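PDB 4JNG: nucleocapsid protein from Schmallenberg virus, which encapsidates the viral RNA genome, protecting it from nucleases and forming the helical nucleocapsid that serves as template for transcription and replication. Local coordinates for residues B[100-105]-B[149-154]; B[138-143]-B[206-211]; B[61-66]-B[70-75]; B[22-27]-B[104-109]. All coordinates share one frame; numbering follows the deposited sequence.

Contact 1 (B[100-105]-B[149-154])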
# COMPACT_ATOMS: atom_id res chain seq x y z
N LEU B 100 -30.72 9.29 7.56
CA LEU B 100 -31.51 9.35 6.31
C LEU B 100 -32.22 8.03 6.01
O LEU B 100 -33.38 8.03 5.60
CB LEU B 100 -30.65 9.76 5.11
CG LEU B 100 -30.26 11.24 4.98
CD1 LEU B 100 -29.23 11.39 3.86
CD2 LEU B 100 -31.45 12.16 4.71
N ALA B 101 -31.53 6.92 6.22
CA ALA B 101 -32.15 5.59 6.11
C ALA B 101 -33.34 5.45 7.06
O ALA B 101 -34.40 4.97 6.68
CB ALA B 101 -31.13 4.49 6.37
N ARG B 102 -33.14 5.89 8.30
CA ARG B 102 -34.18 5.87 9.31
C ARG B 102 -35.34 6.79 8.93
O ARG B 102 -36.50 6.46 9.18
CB ARG B 102 -33.59 6.28 10.66
CG ARG B 102 -34.59 6.59 11.75
CD ARG B 102 -35.29 5.35 12.28
NE ARG B 102 -35.11 5.30 13.73
CZ ARG B 102 -35.85 5.95 14.62
NH1 ARG B 102 -36.88 6.72 14.26
NH2 ARG B 102 -35.56 5.82 15.90
N TRP B 103 -35.03 7.94 8.35
CA TRP B 103 -36.07 8.87 7.90
C TRP B 103 -36.92 8.22 6.81
O TRP B 103 -38.14 8.30 6.86
CB TRP B 103 -35.46 10.18 7.42
CG TRP B 103 -36.45 11.10 6.78
CD1 TRP B 103 -37.37 11.88 7.42
CD2 TRP B 103 -36.64 11.31 5.39
NE1 TRP B 103 -38.12 12.57 6.50
CE2 TRP B 103 -37.70 12.24 5.24
CE3 TRP B 103 -36.03 10.80 4.24
CZ2 TRP B 103 -38.15 12.68 4.00
CZ3 TRP B 103 -36.47 11.24 3.00
CH2 TRP B 103 -37.53 12.16 2.89
N ILE B 104 -36.27 7.56 5.85
CA ILE B 104 -36.98 6.89 4.76
C ILE B 104 -37.92 5.83 5.33
O ILE B 104 -39.09 5.76 4.94
CB ILE B 104 -36.02 6.23 3.74
CG1 ILE B 104 -35.21 7.29 2.99
CG2 ILE B 104 -36.80 5.41 2.71
CD1 ILE B 104 -33.97 6.74 2.31
N ALA B 105 -37.40 5.02 6.24
CA ALA B 105 -38.17 3.95 6.86
C ALA B 105 -39.35 4.50 7.66
O ALA B 105 -40.46 3.96 7.58
CB ALA B 105 -37.28 3.08 7.73
N GLU B 149 -27.06 0.44 11.67
CA GLU B 149 -26.81 -0.32 12.91
C GLU B 149 -27.06 0.48 14.21
O GLU B 149 -27.20 -0.10 15.29
CB GLU B 149 -25.40 -0.93 12.89
CG GLU B 149 -24.24 0.02 13.18
CD GLU B 149 -23.95 1.02 12.08
OE1 GLU B 149 -24.36 0.83 10.91
OE2 GLU B 149 -23.30 2.03 12.40
N MET B 150 -27.13 1.80 14.10
CA MET B 150 -27.58 2.65 15.20
C MET B 150 -29.07 2.47 15.56
O MET B 150 -29.51 2.96 16.60
CB MET B 150 -27.38 4.13 14.84
CG MET B 150 -25.96 4.58 14.58
SD MET B 150 -25.91 6.38 14.42
CE MET B 150 -26.47 6.67 12.75
N PHE B 151 -29.84 1.81 14.70
CA PHE B 151 -31.27 1.63 14.91
C PHE B 151 -31.70 0.19 14.68
O PHE B 151 -32.50 -0.11 13.79
CB PHE B 151 -32.06 2.58 13.98
CG PHE B 151 -31.61 4.01 14.05
CD1 PHE B 151 -31.85 4.76 15.19
CD2 PHE B 151 -30.93 4.59 12.99
CE1 PHE B 151 -31.42 6.07 15.27
CE2 PHE B 151 -30.51 5.91 13.06
CZ PHE B 151 -30.75 6.65 14.20
N LEU B 152 -31.17 -0.73 15.48
CA LEU B 152 -31.56 -2.14 15.39
C LEU B 152 -33.09 -2.33 15.54
O LEU B 152 -33.67 -3.17 14.87
CB LEU B 152 -30.78 -2.98 16.42
CG LEU B 152 -29.45 -3.66 16.02
CD1 LEU B 152 -28.90 -3.31 14.64
CD2 LEU B 152 -28.39 -3.42 17.08
N ASP B 153 -33.73 -1.53 16.39
CA ASP B 153 -35.19 -1.60 16.58
C ASP B 153 -35.97 -1.27 15.29
O ASP B 153 -36.89 -2.01 14.91
CB ASP B 153 -35.62 -0.66 17.71
CG ASP B 153 -37.13 -0.67 17.96
OD1 ASP B 153 -37.90 -0.21 17.09
OD2 ASP B 153 -37.55 -1.13 19.04
N ALA B 154 -35.59 -0.17 14.65
CA ALA B 154 -36.27 0.32 13.46
C ALA B 154 -36.04 -0.56 12.23
O ALA B 154 -36.90 -0.62 11.34
CB ALA B 154 -35.84 1.75 13.16

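Contact 2 (B[138-143]-B[206-211])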
# COMPACT_ATOMS: atom_id res chain seq x y z
N TYR B 138 -38.71 -2.91 3.08
CA TYR B 138 -37.94 -1.70 3.36
C TYR B 138 -36.91 -1.87 4.49
O TYR B 138 -35.83 -1.28 4.41
CB TYR B 138 -38.87 -0.51 3.66
CG TYR B 138 -39.54 -0.55 5.01
CD1 TYR B 138 -40.53 -1.49 5.30
CD2 TYR B 138 -39.18 0.35 6.01
CE1 TYR B 138 -41.13 -1.53 6.55
CE2 TYR B 138 -39.78 0.32 7.26
CZ TYR B 138 -40.75 -0.62 7.52
OH TYR B 138 -41.35 -0.66 8.76
N THR B 139 -37.21 -2.69 5.49
CA THR B 139 -36.31 -2.83 6.65
C THR B 139 -35.02 -3.56 6.29
O THR B 139 -33.96 -3.21 6.78
CB THR B 139 -36.98 -3.51 7.87
OG1 THR B 139 -37.18 -4.90 7.60
CG2 THR B 139 -38.30 -2.86 8.21
N MET B 140 -35.11 -4.58 5.44
CA MET B 140 -33.92 -5.33 5.03
C MET B 140 -33.06 -4.51 4.06
O MET B 140 -31.84 -4.42 4.24
CB MET B 140 -34.30 -6.66 4.37
CG MET B 140 -33.10 -7.59 4.24
SD MET B 140 -33.49 -9.24 3.64
CE MET B 140 -31.88 -9.68 3.02
N TYR B 141 -33.72 -3.93 3.06
CA TYR B 141 -33.07 -3.15 2.01
C TYR B 141 -32.37 -1.91 2.56
O TYR B 141 -31.24 -1.62 2.19
CB TYR B 141 -34.10 -2.74 0.95
CG TYR B 141 -33.50 -2.09 -0.28
CD1 TYR B 141 -32.88 -2.86 -1.25
CD2 TYR B 141 -33.57 -0.71 -0.47
CE1 TYR B 141 -32.33 -2.28 -2.38
CE2 TYR B 141 -33.03 -0.12 -1.61
CZ TYR B 141 -32.41 -0.91 -2.56
OH TYR B 141 -31.87 -0.32 -3.68
N LEU B 142 -33.06 -1.17 3.42
CA LEU B 142 -32.48 0.03 4.00
C LEU B 142 -31.52 -0.33 5.13
O LEU B 142 -30.62 0.44 5.45
CB LEU B 142 -33.56 0.96 4.53
CG LEU B 142 -34.52 1.54 3.49
CD1 LEU B 142 -35.62 2.28 4.22
CD2 LEU B 142 -33.82 2.46 2.51
N GLY B 143 -31.72 -1.51 5.72
CA GLY B 143 -30.81 -2.04 6.74
C GLY B 143 -29.37 -2.20 6.27
O GLY B 143 -28.46 -2.31 7.10
N ASN B 206 -31.91 -15.75 9.72
CA ASN B 206 -32.47 -16.69 8.75
C ASN B 206 -33.01 -15.98 7.51
O ASN B 206 -32.76 -16.41 6.38
CB ASN B 206 -33.58 -17.52 9.43
CG ASN B 206 -34.05 -18.68 8.57
OD1 ASN B 206 -33.25 -19.47 8.08
ND2 ASN B 206 -35.37 -18.79 8.40
N SER B 207 -33.75 -14.88 7.72
CA SER B 207 -34.29 -14.08 6.61
C SER B 207 -33.20 -13.63 5.65
O SER B 207 -33.31 -13.83 4.44
CB SER B 207 -35.06 -12.86 7.15
OG SER B 207 -36.36 -13.23 7.55
N VAL B 208 -32.14 -13.03 6.19
CA VAL B 208 -30.99 -12.61 5.38
C VAL B 208 -30.22 -13.83 4.89
O VAL B 208 -29.61 -13.78 3.82
CB VAL B 208 -30.01 -11.70 6.18
CG1 VAL B 208 -28.80 -11.32 5.33
CG2 VAL B 208 -30.73 -10.45 6.64
N GLY B 209 -30.25 -14.90 5.67
CA GLY B 209 -29.59 -16.15 5.30
C GLY B 209 -30.17 -16.83 4.07
O GLY B 209 -29.52 -17.68 3.46
N GLN B 210 -31.41 -16.48 3.72
CA GLN B 210 -32.05 -17.03 2.52
C GLN B 210 -32.04 -16.04 1.34
O GLN B 210 -32.68 -16.28 0.32
CB GLN B 210 -33.48 -17.51 2.83
CG GLN B 210 -33.59 -19.01 3.08
CD GLN B 210 -33.40 -19.40 4.54
OE1 GLN B 210 -34.27 -20.03 5.15
NE2 GLN B 210 -32.25 -19.04 5.10
N LEU B 211 -31.30 -14.95 1.50
CA LEU B 211 -31.03 -14.01 0.42
C LEU B 211 -30.02 -14.64 -0.55
O LEU B 211 -29.36 -15.63 -0.21
CB LEU B 211 -30.45 -12.72 0.99
CG LEU B 211 -30.40 -11.47 0.10
CD1 LEU B 211 -31.81 -10.98 -0.20
CD2 LEU B 211 -29.56 -10.38 0.76

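Contact 3 (B[61-66]-B[70-75])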
# COMPACT_ATOMS: atom_id res chain seq x y z
N SER B 61 -14.45 20.40 9.29
CA SER B 61 -15.87 20.33 8.95
C SER B 61 -16.17 20.95 7.58
O SER B 61 -15.50 21.91 7.16
CB SER B 61 -16.73 20.95 10.06
OG SER B 61 -16.94 22.34 9.88
N VAL B 62 -17.14 20.37 6.87
CA VAL B 62 -17.37 20.70 5.47
C VAL B 62 -18.86 20.75 5.16
O VAL B 62 -19.63 19.88 5.58
CB VAL B 62 -16.72 19.66 4.53
CG1 VAL B 62 -16.82 20.11 3.08
CG2 VAL B 62 -15.26 19.45 4.89
N ASP B 63 -19.24 21.76 4.40
CA ASP B 63 -20.60 21.91 3.90
C ASP B 63 -20.79 21.10 2.63
O ASP B 63 -20.25 21.44 1.58
CB ASP B 63 -20.89 23.39 3.64
CG ASP B 63 -21.21 24.17 4.91
OD1 ASP B 63 -21.00 23.64 6.02
OD2 ASP B 63 -21.71 25.31 4.80
N LEU B 64 -21.55 20.01 2.71
CA LEU B 64 -21.83 19.18 1.53
C LEU B 64 -23.26 19.35 1.08
O LEU B 64 -24.17 19.40 1.90
CB LEU B 64 -21.57 17.71 1.84
CG LEU B 64 -20.13 17.32 2.15
CD1 LEU B 64 -20.06 15.81 2.30
CD2 LEU B 64 -19.19 17.79 1.05
N THR B 65 -23.47 19.44 -0.23
CA THR B 65 -24.81 19.65 -0.80
C THR B 65 -25.23 18.43 -1.58
O THR B 65 -24.54 18.04 -2.53
CB THR B 65 -24.84 20.89 -1.71
OG1 THR B 65 -24.24 21.99 -1.03
CG2 THR B 65 -26.28 21.26 -2.11
N PHE B 66 -26.33 17.81 -1.17
CA PHE B 66 -26.92 16.66 -1.88
C PHE B 66 -28.32 17.01 -2.39
O PHE B 66 -29.21 17.30 -1.60
CB PHE B 66 -27.02 15.46 -0.95
CG PHE B 66 -25.70 14.94 -0.48
CD1 PHE B 66 -24.96 14.07 -1.26
CD2 PHE B 66 -25.18 15.34 0.75
CE1 PHE B 66 -23.73 13.60 -0.82
CE2 PHE B 66 -23.95 14.87 1.18
CZ PHE B 66 -23.23 14.00 0.40
N LYS B 70 -28.09 21.59 1.66
CA LYS B 70 -26.74 21.73 2.22
C LYS B 70 -26.63 21.25 3.67
O LYS B 70 -27.35 21.74 4.53
CB LYS B 70 -26.28 23.20 2.19
CG LYS B 70 -24.84 23.37 2.67
CD LYS B 70 -24.46 24.82 2.91
CE LYS B 70 -23.58 25.36 1.79
NZ LYS B 70 -23.66 26.84 1.72
N PHE B 71 -25.69 20.35 3.92
CA PHE B 71 -25.46 19.76 5.25
C PHE B 71 -24.08 20.12 5.77
O PHE B 71 -23.10 20.04 5.03
CB PHE B 71 -25.54 18.24 5.16
CG PHE B 71 -26.88 17.73 4.73
CD1 PHE B 71 -27.20 17.65 3.38
CD2 PHE B 71 -27.81 17.31 5.67
CE1 PHE B 71 -28.44 17.19 2.97
CE2 PHE B 71 -29.05 16.84 5.27
CZ PHE B 71 -29.36 16.78 3.92
N THR B 72 -23.99 20.49 7.04
CA THR B 72 -22.71 20.68 7.70
C THR B 72 -22.26 19.35 8.28
O THR B 72 -22.93 18.78 9.15
CB THR B 72 -22.77 21.75 8.80
OG1 THR B 72 -23.00 23.02 8.19
CG2 THR B 72 -21.45 21.82 9.58
N VAL B 73 -21.14 18.85 7.77
CA VAL B 73 -20.64 17.52 8.09
C VAL B 73 -19.30 17.63 8.84
O VAL B 73 -18.42 18.39 8.45
CB VAL B 73 -20.47 16.71 6.78
CG1 VAL B 73 -20.03 15.28 7.05
CG2 VAL B 73 -21.76 16.73 5.95
N VAL B 74 -19.16 16.86 9.92
CA VAL B 74 -17.87 16.71 10.61
C VAL B 74 -17.00 15.72 9.83
O VAL B 74 -17.42 14.60 9.55
CB VAL B 74 -18.06 16.26 12.07
CG1 VAL B 74 -16.73 15.90 12.72
CG2 VAL B 74 -18.73 17.37 12.86
N ASN B 75 -15.80 16.17 9.47
CA ASN B 75 -14.89 15.41 8.64
C ASN B 75 -13.81 14.75 9.50
O ASN B 75 -12.83 15.40 9.86
CB ASN B 75 -14.25 16.32 7.59
CG ASN B 75 -13.21 15.61 6.73
OD1 ASN B 75 -13.03 14.39 6.82
ND2 ASN B 75 -12.52 16.39 5.90
O HOH W 1 -24.84 24.98 6.27

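Contact 4 (B[22-27]-B[104-109])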
# COMPACT_ATOMS: atom_id res chain seq x y z
N VAL B 22 -31.65 10.49 19.98
CA VAL B 22 -31.65 11.94 20.20
C VAL B 22 -30.93 12.67 19.07
O VAL B 22 -31.36 13.74 18.65
CB VAL B 22 -31.04 12.33 21.56
CG1 VAL B 22 -30.83 13.83 21.67
CG2 VAL B 22 -31.94 11.84 22.69
N GLY B 23 -29.84 12.08 18.57
CA GLY B 23 -29.15 12.64 17.41
C GLY B 23 -30.06 12.69 16.18
O GLY B 23 -30.08 13.68 15.44
N TYR B 24 -30.81 11.62 15.97
CA TYR B 24 -31.74 11.52 14.85
C TYR B 24 -32.78 12.62 14.89
O TYR B 24 -33.03 13.30 13.89
CB TYR B 24 -32.42 10.16 14.87
CG TYR B 24 -33.56 10.01 13.89
CD1 TYR B 24 -33.33 10.04 12.52
CD2 TYR B 24 -34.86 9.81 14.34
CE1 TYR B 24 -34.37 9.88 11.63
CE2 TYR B 24 -35.91 9.66 13.45
CZ TYR B 24 -35.65 9.71 12.09
OH TYR B 24 -36.64 9.54 11.19
N VAL B 25 -33.38 12.81 16.06
CA VAL B 25 -34.42 13.80 16.23
C VAL B 25 -33.86 15.20 16.04
O VAL B 25 -34.53 16.05 15.45
CB VAL B 25 -35.14 13.64 17.58
CG1 VAL B 25 -36.19 14.73 17.76
CG2 VAL B 25 -35.81 12.28 17.65
N ALA B 26 -32.63 15.44 16.50
CA ALA B 26 -31.97 16.74 16.27
C ALA B 26 -31.70 16.98 14.79
O ALA B 26 -31.76 18.12 14.32
CB ALA B 26 -30.68 16.83 17.06
N PHE B 27 -31.39 15.91 14.06
CA PHE B 27 -31.16 15.98 12.63
C PHE B 27 -32.46 16.30 11.89
O PHE B 27 -32.46 17.10 10.94
CB PHE B 27 -30.55 14.66 12.15
CG PHE B 27 -30.52 14.48 10.67
CD1 PHE B 27 -29.50 15.03 9.91
CD2 PHE B 27 -31.48 13.71 10.03
CE1 PHE B 27 -29.45 14.84 8.54
CE2 PHE B 27 -31.44 13.52 8.66
CZ PHE B 27 -30.42 14.08 7.92
N ILE B 104 -36.27 7.56 5.85
CA ILE B 104 -36.98 6.89 4.76
C ILE B 104 -37.92 5.83 5.33
O ILE B 104 -39.09 5.76 4.94
CB ILE B 104 -36.02 6.23 3.74
CG1 ILE B 104 -35.21 7.29 2.99
CG2 ILE B 104 -36.80 5.41 2.71
CD1 ILE B 104 -33.97 6.74 2.31
N ALA B 105 -37.40 5.02 6.24
CA ALA B 105 -38.17 3.95 6.86
C ALA B 105 -39.35 4.50 7.66
O ALA B 105 -40.46 3.96 7.58
CB ALA B 105 -37.28 3.08 7.73
N ASP B 106 -39.13 5.59 8.40
CA ASP B 106 -40.22 6.25 9.12
C ASP B 106 -41.30 6.79 8.18
O ASP B 106 -42.48 6.78 8.52
CB ASP B 106 -39.69 7.39 10.02
CG ASP B 106 -38.95 6.86 11.24
OD1 ASP B 106 -39.17 5.69 11.60
OD2 ASP B 106 -38.15 7.61 11.85
N THR B 107 -40.89 7.26 7.01
CA THR B 107 -41.84 7.73 6.00
C THR B 107 -42.53 6.57 5.29
O THR B 107 -43.67 6.70 4.87
CB THR B 107 -41.13 8.63 4.96
OG1 THR B 107 -40.32 9.60 5.63
CG2 THR B 107 -42.15 9.34 4.10
N CYS B 108 -41.85 5.43 5.17
CA CYS B 108 -42.36 4.28 4.41
C CYS B 108 -43.27 3.39 5.25
O CYS B 108 -44.20 2.77 4.72
CB CYS B 108 -41.21 3.44 3.86
SG CYS B 108 -40.40 4.18 2.43
N LYS B 109 -42.99 3.33 6.55
CA LYS B 109 -43.80 2.58 7.49
C LYS B 109 -45.24 3.09 7.51
O LYS B 109 -46.17 2.31 7.70
CB LYS B 109 -43.21 2.69 8.89
CG LYS B 109 -43.84 1.77 9.92
CD LYS B 109 -43.32 2.04 11.32
CE LYS B 109 -44.04 1.18 12.35
NZ LYS B 109 -43.24 1.03 13.59

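Contact 1 (B[100-105]-B[149-154])
R102 sends its CG anti to the backbone N (chi1 168°) and then bends twice, at chi2 and chi3, which carries NE across to the ring of F151. F151 holds CG beside its own backbone N (chi1 -52°), anti to its carbonyl carbon, and turns one ring face to the helix. NE sits above this face but offset toward the rim, 3.6 Å from F151 CD1. The two side chains cross at about a right angle, and the guanidinium plane is steep to the ring, 74° away from parallel, so the group does not lie flat on the aromatic surface. The other end of the same arginine also takes part, since R102 CB packs against F151 CE2 at 3.9 Å. A154 completes the seat: its CB is 3.7 Å from R102 NE and equally close to R102 CD. The opposite face of the ring is covered from within the loop by M150 CB, 4.0 Å above the plane and over its centre, which wedges F151 between its sequence neighbour and the helix.

Partners outside the contact hold the charged end: NH2 forms a salt bridge with E21 and NH1 another with D106, one turn further along its own helix, while Y24 offers a cation-pi partner. Helix 93-110 is thus joined to the loop 149-154 that leads to helix 158-168, in the mostly helical fold of the orthobunyavirus nucleoprotein. The place is near its RNA-binding surface, the side chain of F151 being about 8 Å from that of the RNA-binding R95.

Contact 2 (B[138-143]-B[206-211])
M140 overlaps L211 and V208 with its terminal methyl, joining the short helix 138-142 to the C-terminal end of helix 198-209 in the mostly helical fold of the orthobunyavirus nucleoprotein. The methionine leaves its helix with CG anti to the backbone N (chi1 -166°), and the chain stays extended beyond CG, so that CE is carried straight across the gap. On the far side it meets L211 tip to tip: M140 CE is 3.3 Å from L211 CD2. This is tighter than ordinary carbon-carbon contact, and the exact placing of the methyl is therefore doubtful, although the direction of approach is clear. V208 receives the same methyl at a more usual spacing, M140 CE lying 3.9 Å from V208 CG2, and V208 CA lies equally near. One methyl thus fills the angle between a helical valine and a leucine just beyond the helix.

The contact is apolar and largely buried. Around it, V208 also packs on Y158 and H165 of helix 158-168, and L211 rests on D136, while helix 138-142 also turns L142 to I104 and A105. Past the last helical residue, L211 N still bonds to V208 O (3.1 Å), which keeps the leucine close to the valine. On the exposed flank, Q210 NE2 donates to N206 OD1 at 3.2 Å, from well above the carbonyl plane and with an N-H...O angle of 138°.

Contact 3 (B[61-66]-B[70-75])
D63 and T72 face each other across a beta hairpin with their side chains lying side by side. In both, the polar branch is anti to the carbonyl carbon (chi1 -79° for D63, -67° for T72), which places T72 OG1 3.0 Å from D63 OD1. A water weakly bridges T72 OG1 and D63 OD2. K70 runs out extended as far as CD and then bends at chi3 (-104°), bringing its outer methylenes alongside the D63 carboxylate: K70 CD is 3.4 Å from D63 OD2. K70 NZ stays 4.0 Å from D63 OD2, so the salt bridge is long and probably weak. T65 OG1 borders the same lysine stem.

The other side of the ribbon carries V62, L64, F71 and V73. L64 CD1 meets V73 CG2 at 4.1 Å, and F71 turns the edge of its ring, in plane, to L64 O. F66 and F71 cross at about a right angle, F66 CD2 being 4.0 Å from F71 CD1. The register is fixed by the hydrogen-bonded pairs V62-V73 and L64-F71, each with two bonds; F71 N to L64 O, at 2.7 Å, is nearly straight.

This apolar side rests on helix 47-56 through L54 and on helix 93-110 through M96. T65 and F66 pair in parallel with a strand of a second subunit, whose F7 stacks on F66, so the sheet continues into the N-terminal part of the neighbouring molecule (F5, I6 and F7 of that chain), consistent with the role of the N-terminus in oligomerisation.

Contact 4 (B[22-27]-B[104-109])
Y24 reaches across from helix 20-31 to D106 of helix 93-110, a polar tie between two helices of the orthobunyavirus nucleoprotein fold. The two backbones are far apart, 11.5 Å between Y24 CA and D106 CA, so a long side chain has to span the gap. With CG anti to the backbone N (chi1 171°), the ring is directed at the other helix. Its root, Y24 CB, packs on F151 CZ. Further out, the ring lies beside Y99 and W103, and Y24 CE2 comes close to R102 NH1. Y24 CZ is already 3.3 Å from D106 OD2.

At the tip, the hydroxyl donates to the aspartate in a weak hydrogen bond, whose shortness makes its exact length doubtful. D106 comes from the opposite direction, its carboxylate plane turned 65° from the ring. OD2 is also held by the salt bridge to R102, which probably concentrates negative charge on this oxygen. The same hydroxyl oxygen, Y24 OH, also lies against the helix backbone at W103 CA.

Contacts 1 and 4 share helix 93-110, and their centres lie about 7 Å apart; R102 and Y24 connect them, with L100 CD2 also packing on F27 CZ at 3.9 Å. Helix 138-142 of contact 2 also packs on helix 93-110, with L142 CD1 3.7 Å from I104 CG2. The hairpin of contact 3 is farther off, about 19 Å from contact 4 between centres, yet F71 CE2 touches F27 CE1 at 3.9 Å. Contacts 2 and 3 lie on opposite sides of the chain's centre, their centres about 30 Å apart. The bound RNA passes about 5 to 7 Å from all four by nearest atoms, and RNA-binding R95 lies near contacts 1, 3 and 4.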